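Local coordinates for response regulator receiver protein (Sinorhizobium medicae, PDB 2RDM), which probably acts as a CheY-like receiver domain that takes up a phosphoryl group on an aspartate in two-component signalling, at residues A111-I114 and T115-Q119. The protein carries 1 engineered substitution. Sequence-based numbering, arbitrary orientation.
Sequences AQLI and TAVSQ
Successive turns of helix 110-122, the last helix of the CheY-like (βα)5 receiver fold, are tied together here through i to i+4 contacts, with Thr115 over Ala111, Val117 over Leu113 and Ser118 over Ile114. The main chain is regular: Val117 N donates to Leu113 O at 3.0 Å with an N-H...O angle of 161°. Two hydroxyls fold back on top of this pattern. Thr115 OG1, placed beside its own backbone N and anti to the carbonyl carbon (chi1 -61°), donates to Ala111 O over 2.9 Å, 39° above the carbonyl plane. Thr115 N reaches the same oxygen from the opposite face, also at 2.9 Å, so two donors grip it. A hydroxyl on so short a side chain suits this buried position, because the helix itself satisfies it while the residue packs on Ser118 of a second subunit. A valine here would probably leave Ala111 O with the amide N as its one donor from this residue.

On the inner side the contact is apolar. Leu113 and Val117 run alongside each other in the same direction, with Leu113 CD1 4.0 Å from Val117 CG2; both rest on Val55 of the sheet, where branched aliphatic residues fill the core. Ala116, small enough to fit closely, touches Ile102 of strand 102-105, while Ile114 leans on Thr24 and Leu25 of helix 15-27. Serine suits position 118 because its one-carbon side chain lets the hydroxyl turn back onto its own helix: Ser118 OG donates to Ile114 O at 2.7 Å, from the face opposite Ser118 N.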
loop_
_atom_site.group_PDB
_atom_site.type_symbol
_atom_site.label_atom_id
_atom_site.label_comp_id
_atom_site.label_asym_id
_atom_site.label_seq_id
_atom_site.Cartn_x
_atom_site.Cartn_y
_atom_site.Cartn_z
ATOM N N ALA A 111 -7.831 -3.873 -20.676
ATOM C CA ALA A 111 -7.511 -2.811 -19.719
ATOM C C ALA A 111 -6.864 -3.368 -18.453
ATOM O O ALA A 111 -5.883 -2.819 -17.961
ATOM C CB ALA A 111 -8.758 -2.023 -19.370
ATOM N N GLN A 112 -7.409 -4.465 -17.929
ATOM C CA GLN A 112 -6.858 -5.088 -16.742
ATOM C C GLN A 112 -5.424 -5.561 -16.968
ATOM O O GLN A 112 -4.582 -5.423 -16.084
ATOM C CB GLN A 112 -7.711 -6.280 -16.354
ATOM C CG GLN A 112 -8.906 -5.940 -15.499
ATOM C CD GLN A 112 -9.827 -7.132 -15.382
ATOM O OE1 GLN A 112 -10.687 -7.339 -16.236
ATOM N NE2 GLN A 112 -9.640 -7.927 -14.347
ATOM N N LEU A 113 -5.157 -6.132 -18.144
ATOM C CA LEU A 113 -3.833 -6.659 -18.431
ATOM C C LEU A 113 -2.829 -5.502 -18.475
ATOM O O LEU A 113 -1.755 -5.572 -17.862
ATOM C CB LEU A 113 -3.817 -7.427 -19.753
ATOM C CG LEU A 113 -2.446 -7.862 -20.304
ATOM C CD1 LEU A 113 -1.644 -8.692 -19.295
ATOM C CD2 LEU A 113 -2.637 -8.641 -21.600
ATOM N N ILE A 114 -3.211 -4.450 -19.182
ATOM C CA ILE A 114 -2.344 -3.276 -19.397
ATOM C C ILE A 114 -2.061 -2.519 -18.086
ATOM O O ILE A 114 -0.920 -2.098 -17.826
ATOM C CB ILE A 114 -2.977 -2.328 -20.454
ATOM C CG1 ILE A 114 -2.989 -2.973 -21.858
ATOM C CG2 ILE A 114 -2.251 -1.004 -20.501
ATOM C CD1 ILE A 114 -1.691 -3.682 -22.258
ATOM N N THR A 115 -3.109 -2.331 -17.285
ATOM C CA THR A 115 -3.001 -1.724 -15.964
ATOM C C THR A 115 -2.064 -2.526 -15.061
ATOM O O THR A 115 -1.203 -1.957 -14.431
ATOM C CB THR A 115 -4.396 -1.547 -15.302
ATOM O OG1 THR A 115 -5.188 -0.674 -16.123
ATOM C CG2 THR A 115 -4.251 -0.932 -13.928
ATOM N N ALA A 116 -2.211 -3.851 -15.041
ATOM C CA ALA A 116 -1.354 -4.706 -14.233
ATOM C C ALA A 116 0.109 -4.561 -14.628
ATOM O O ALA A 116 0.966 -4.349 -13.773
ATOM C CB ALA A 116 -1.788 -6.173 -14.365
ATOM N N VAL A 117 0.380 -4.636 -15.925
ATOM C CA VAL A 117 1.759 -4.589 -16.426
ATOM C C VAL A 117 2.374 -3.221 -16.102
ATOM O O VAL A 117 3.465 -3.159 -15.526
ATOM C CB VAL A 117 1.821 -4.916 -17.952
ATOM C CG1 VAL A 117 3.185 -4.631 -18.541
ATOM C CG2 VAL A 117 1.497 -6.397 -18.180
ATOM N N SER A 118 1.639 -2.157 -16.417
ATOM C CA SER A 118 2.134 -0.760 -16.245
ATOM C C SER A 118 2.375 -0.403 -14.785
ATOM O O SER A 118 3.385 0.235 -14.441
ATOM C CB SER A 118 1.121 0.225 -16.847
ATOM O OG SER A 118 0.829 -0.082 -18.202
ATOM N N GLN A 119 1.439 -0.798 -13.919
ATOM C CA GLN A 119 1.549 -0.569 -12.483
ATOM C C GLN A 119 2.797 -1.240 -11.892
ATOM O O GLN A 119 3.501 -0.653 -11.084
ATOM C CB GLN A 119 0.283 -1.104 -11.796
ATOM C CG GLN A 119 0.230 -0.958 -10.320
ATOM C CD GLN A 119 -1.017 -1.617 -9.768
ATOM O OE1 GLN A 119 -2.112 -1.453 -10.320
ATOM N NE2 GLN A 119 -0.858 -2.378 -8.695
#